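Local coordinates for muramidase (Sodiomyces alcalophilus, PDB 6ZM8), which probably hydrolyses the beta-1,4 glycosidic bonds of bacterial cell-wall peptidoglycan, as a fungal lysozyme of glycoside hydrolase family 25, at residues F54-P64 and D86-E97. Residues are numbered along the deposited sequence; the frame is centred on the assembly and turned at random.
Sequences FIRGAYHFAQP and DGITLPGALDIE
Strands 55-61 and 93-95, joined through helix 69-78, form a parallel beta-alpha-beta unit in the barrel-like sheet of this family 25 glycoside hydrolase, with Tyr59, His60 and Phe61 paired to Ala93, Leu94 and Asp95. Ala93 N, His60 N, Asp95 N and Ala62 N are donors in turn to Ala58 O, Ala93 O, His60 O and Asp95 O. Upstream, Arg56 and Thr89 form a separate bridge, and the register slips by one residue between the two pairings; there water 2 accepts from Ala58 N and donates to Leu90 O.

Arg56 grips this early bridge with backbone and side chain alike. Its N donates to Ile88 O and its O accepts from Leu90 N, both at 2.9 Å, on either side of Thr89. Its CG sits between the backbone N and the carbonyl carbon (chi1 67°), and the bend at chi2 brings the guanidinium back over the partner segment. NH1 donates within the guanidinium plane to Thr89 OG1 at 2.9 Å and more weakly to Ile88 O, while Ile88 CD1 lies 3.7 Å above the group's centre, an apolar cover suited to a flat cation. Thr50 accepts from NE, and water 1 links NH2 to Asp86 OD2. A leucine here would probably leave Thr89 OG1 without its NH1 donor and break the water link to Asp86.

Gly57 suits its place because a side chain would run into Leu90 CB. On the opposite sheet face from Tyr59 and Phe61, His60 is held by Thr32 and Gln72; at its ring edge, His60 CD2 lies 4.0 Å from Leu94 CD1. Small Ala62 admits Ile96 CD1 beside its CB. Asp95 shares the face of Tyr59 and Phe61, and with its CG anti to the backbone N (chi1 174°) its OD2 comes near Tyr59 CE1 and within 3.4 Å of Phe61 CD2, carboxylate and Phe61 ring planes 72° apart.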
loop_
_atom_site.group_PDB
_atom_site.type_symbol
_atom_site.label_atom_id
_atom_site.label_comp_id
_atom_site.label_asym_id
_atom_site.label_seq_id
_atom_site.Cartn_x
_atom_site.Cartn_y
_atom_site.Cartn_z
ATOM N N PHE A 54 13.143 4.973 -10.024
ATOM C CA PHE A 54 11.813 4.978 -9.418
ATOM C C PHE A 54 11.812 5.535 -7.999
ATOM O O PHE A 54 12.714 5.337 -7.205
ATOM C CB PHE A 54 11.240 3.559 -9.379
ATOM C CG PHE A 54 10.591 3.201 -10.676
ATOM C CD1 PHE A 54 11.333 2.783 -11.772
ATOM C CD2 PHE A 54 9.226 3.396 -10.859
ATOM C CE1 PHE A 54 10.732 2.612 -13.018
ATOM C CE2 PHE A 54 8.634 3.229 -12.097
ATOM C CZ PHE A 54 9.396 2.848 -13.179
ATOM N N ILE A 55 10.670 6.158 -7.702
ATOM C CA ILE A 55 10.177 6.341 -6.341
ATOM C C ILE A 55 9.466 5.012 -5.987
ATOM O O ILE A 55 8.723 4.481 -6.820
ATOM C CB ILE A 55 9.255 7.567 -6.283
ATOM C CG1 ILE A 55 10.077 8.836 -6.561
ATOM C CG2 ILE A 55 8.524 7.645 -4.972
ATOM C CD1 ILE A 55 9.288 10.104 -6.744
ATOM N N ARG A 56 9.750 4.446 -4.828
ATOM C CA ARG A 56 9.246 3.100 -4.539
ATOM C C ARG A 56 8.862 2.981 -3.088
ATOM O O ARG A 56 9.432 3.643 -2.211
ATOM C CB ARG A 56 10.222 1.991 -4.961
ATOM C CG ARG A 56 11.522 1.919 -4.177
ATOM C CD ARG A 56 12.595 2.902 -4.656
ATOM N NE ARG A 56 13.862 2.710 -3.973
ATOM C CZ ARG A 56 14.160 3.165 -2.756
ATOM N NH1 ARG A 56 13.314 3.959 -2.109
ATOM N NH2 ARG A 56 15.303 2.840 -2.200
ATOM N N GLY A 57 7.921 2.085 -2.835
ATOM C CA GLY A 57 7.548 1.710 -1.493
ATOM C C GLY A 57 7.224 0.228 -1.431
ATOM O O GLY A 57 7.143 -0.455 -2.456
ATOM N N ALA A 58 6.995 -0.219 -0.203
ATOM C CA ALA A 58 6.648 -1.593 0.085
ATOM C C ALA A 58 5.223 -1.675 0.599
ATOM O O ALA A 58 4.700 -0.687 1.159
ATOM C CB ALA A 58 7.586 -2.141 1.146
ATOM N N TYR A 59 4.606 -2.858 0.498
ATOM C CA TYR A 59 3.303 -3.070 1.126
ATOM C C TYR A 59 3.263 -4.379 1.893
ATOM O O TYR A 59 4.050 -5.335 1.649
ATOM C CB TYR A 59 2.128 -2.913 0.148
ATOM C CG TYR A 59 1.933 -3.988 -0.889
ATOM C CD1 TYR A 59 1.185 -5.122 -0.627
ATOM C CD2 TYR A 59 2.443 -3.831 -2.185
ATOM C CE1 TYR A 59 0.915 -6.068 -1.611
ATOM C CE2 TYR A 59 2.194 -4.771 -3.187
ATOM C CZ TYR A 59 1.414 -5.891 -2.885
ATOM O OH TYR A 59 1.152 -6.825 -3.861
ATOM N N HIS A 60 2.332 -4.406 2.849
ATOM C CA HIS A 60 2.113 -5.528 3.765
ATOM C C HIS A 60 0.694 -6.024 3.595
ATOM O O HIS A 60 -0.265 -5.236 3.705
ATOM C CB HIS A 60 2.246 -5.004 5.217
ATOM C CG HIS A 60 1.939 -6.075 6.216
ATOM N ND1 HIS A 60 2.863 -7.082 6.490
ATOM C CD2 HIS A 60 0.798 -6.304 6.919
ATOM C CE1 HIS A 60 2.276 -7.870 7.371
ATOM N NE2 HIS A 60 1.016 -7.457 7.633
ATOM N N PHE A 61 0.512 -7.333 3.371
ATOM C CA PHE A 61 -0.828 -7.913 3.324
ATOM C C PHE A 61 -1.273 -8.277 4.742
ATOM O O PHE A 61 -0.720 -9.195 5.384
ATOM C CB PHE A 61 -0.895 -9.115 2.380
ATOM C CG PHE A 61 -2.327 -9.545 2.137
ATOM C CD1 PHE A 61 -3.036 -10.328 3.038
ATOM C CD2 PHE A 61 -2.999 -9.062 1.042
ATOM C CE1 PHE A 61 -4.385 -10.625 2.835
ATOM C CE2 PHE A 61 -4.326 -9.376 0.823
ATOM C CZ PHE A 61 -5.025 -10.153 1.716
ATOM N N ALA A 62 -2.264 -7.537 5.240
ATOM C CA ALA A 62 -2.762 -7.714 6.589
ATOM C C ALA A 62 -3.442 -9.082 6.773
ATOM O O ALA A 62 -4.223 -9.515 5.931
ATOM C CB ALA A 62 -3.789 -6.654 6.896
ATOM N N GLN A 63 -3.192 -9.659 7.951
ATOM C CA GLN A 63 -3.883 -10.880 8.395
ATOM C C GLN A 63 -4.436 -10.613 9.789
ATOM O O GLN A 63 -3.804 -10.978 10.792
ATOM C CB GLN A 63 -2.934 -12.085 8.351
ATOM C CG GLN A 63 -2.663 -12.543 6.927
ATOM C CD GLN A 63 -3.832 -13.271 6.274
ATOM O OE1 GLN A 63 -4.875 -13.477 6.902
ATOM N NE2 GLN A 63 -3.643 -13.655 5.013
ATOM N N PRO A 64 -5.573 -9.930 9.903
ATOM C CA PRO A 64 -5.985 -9.400 11.211
ATOM C C PRO A 64 -6.350 -10.432 12.262
ATOM O O PRO A 64 -6.383 -10.059 13.447
ATOM C CB PRO A 64 -7.165 -8.476 10.912
ATOM C CG PRO A 64 -6.857 -8.009 9.488
ATOM C CD PRO A 64 -6.342 -9.266 8.814
ATOM N N ASP A 86 14.951 10.122 1.699
ATOM C CA ASP A 86 15.862 10.240 0.541
ATOM C C ASP A 86 15.149 10.725 -0.688
ATOM O O ASP A 86 15.763 10.818 -1.754
ATOM C CB ASP A 86 16.623 8.940 0.286
ATOM C CG ASP A 86 15.748 7.706 0.008
ATOM O OD1 ASP A 86 14.501 7.895 -0.058
ATOM O OD2 ASP A 86 16.294 6.530 -0.076
ATOM N N GLY A 87 13.866 11.086 -0.565
ATOM C CA GLY A 87 13.062 11.598 -1.679
ATOM C C GLY A 87 12.556 10.535 -2.609
ATOM O O GLY A 87 11.811 10.874 -3.517
ATOM N N ILE A 88 12.918 9.254 -2.375
ATOM C CA ILE A 88 12.513 8.208 -3.293
ATOM C C ILE A 88 11.828 7.043 -2.572
ATOM O O ILE A 88 11.543 6.040 -3.218
ATOM C CB ILE A 88 13.668 7.682 -4.157
ATOM C CG1 ILE A 88 14.792 7.081 -3.332
ATOM C CG2 ILE A 88 14.152 8.791 -5.098
ATOM C CD1 ILE A 88 15.725 6.186 -4.127
ATOM N N THR A 89 11.553 7.176 -1.274
ATOM C CA THR A 89 10.939 6.093 -0.515
ATOM C C THR A 89 9.557 6.514 -0.080
ATOM O O THR A 89 9.376 7.452 0.708
ATOM C CB THR A 89 11.787 5.685 0.700
ATOM O OG1 THR A 89 13.152 5.503 0.319
ATOM C CG2 THR A 89 11.282 4.377 1.263
ATOM N N LEU A 90 8.540 5.833 -0.616
ATOM C CA LEU A 90 7.182 6.079 -0.176
ATOM C C LEU A 90 6.976 5.476 1.213
ATOM O O LEU A 90 7.597 4.462 1.570
ATOM C CB LEU A 90 6.192 5.429 -1.157
ATOM C CG LEU A 90 6.206 6.073 -2.552
ATOM C CD1 LEU A 90 5.411 5.232 -3.537
ATOM C CD2 LEU A 90 5.701 7.495 -2.512
ATOM N N PRO A 91 6.059 6.038 2.006
ATOM C CA PRO A 91 5.660 5.353 3.226
ATOM C C PRO A 91 5.089 3.980 2.860
ATOM O O PRO A 91 4.426 3.811 1.838
ATOM C CB PRO A 91 4.594 6.273 3.820
ATOM C CG PRO A 91 4.008 6.969 2.583
ATOM C CD PRO A 91 5.190 7.197 1.684
ATOM N N GLY A 92 5.330 3.000 3.729
ATOM C CA GLY A 92 4.787 1.674 3.492
ATOM C C GLY A 92 3.256 1.715 3.460
ATOM O O GLY A 92 2.615 2.564 4.108
ATOM N N ALA A 93 2.691 0.747 2.740
ATOM C CA ALA A 93 1.247 0.624 2.624
ATOM C C ALA A 93 0.744 -0.631 3.321
ATOM O O ALA A 93 1.315 -1.732 3.200
ATOM C CB ALA A 93 0.816 0.578 1.162
ATOM N N LEU A 94 -0.375 -0.457 4.039
ATOM C CA LEU A 94 -1.135 -1.538 4.649
ATOM C C LEU A 94 -2.208 -1.971 3.638
ATOM O O LEU A 94 -3.138 -1.207 3.364
ATOM C CB LEU A 94 -1.788 -1.045 5.930
ATOM C CG LEU A 94 -2.688 -2.072 6.618
ATOM C CD1 LEU A 94 -1.897 -3.289 7.092
ATOM C CD2 LEU A 94 -3.418 -1.427 7.781
ATOM N N ASP A 95 -2.074 -3.198 3.111
ATOM C CA ASP A 95 -3.065 -3.774 2.189
ATOM C C ASP A 95 -4.053 -4.547 3.059
ATOM O O ASP A 95 -3.754 -5.665 3.534
ATOM C CB ASP A 95 -2.317 -4.645 1.192
ATOM C CG ASP A 95 -3.180 -5.441 0.259
ATOM O OD1 ASP A 95 -4.417 -5.376 0.398
ATOM O OD2 ASP A 95 -2.609 -6.136 -0.605
ATOM N N ILE A 96 -5.195 -3.909 3.308
ATOM C CA ILE A 96 -6.206 -4.390 4.241
ATOM C C ILE A 96 -7.509 -4.598 3.442
ATOM O O ILE A 96 -8.179 -3.627 3.045
ATOM C CB ILE A 96 -6.317 -3.480 5.483
ATOM C CG1 ILE A 96 -7.406 -3.938 6.437
ATOM C CG2 ILE A 96 -6.526 -2.005 5.153
ATOM C CD1 ILE A 96 -7.190 -5.285 7.066
ATOM N N GLU A 97 -7.792 -5.857 3.141
ATOM C CA GLU A 97 -8.807 -6.200 2.169
ATOM C C GLU A 97 -9.340 -7.610 2.464
ATOM O O GLU A 97 -8.987 -8.248 3.446
ATOM C CB GLU A 97 -8.224 -6.144 0.738
ATOM C CG GLU A 97 -7.149 -7.193 0.512
ATOM C CD GLU A 97 -6.724 -7.240 -0.955
ATOM O OE1 GLU A 97 -7.374 -7.989 -1.730
ATOM O OE2 GLU A 97 -5.745 -6.602 -1.329
HETATM O O HOH W 1 15.942 4.081 0.309
HETATM O O HOH W 2 7.712 1.609 1.867
HETATM O O HOH W 3 -5.750 -7.716 4.081
#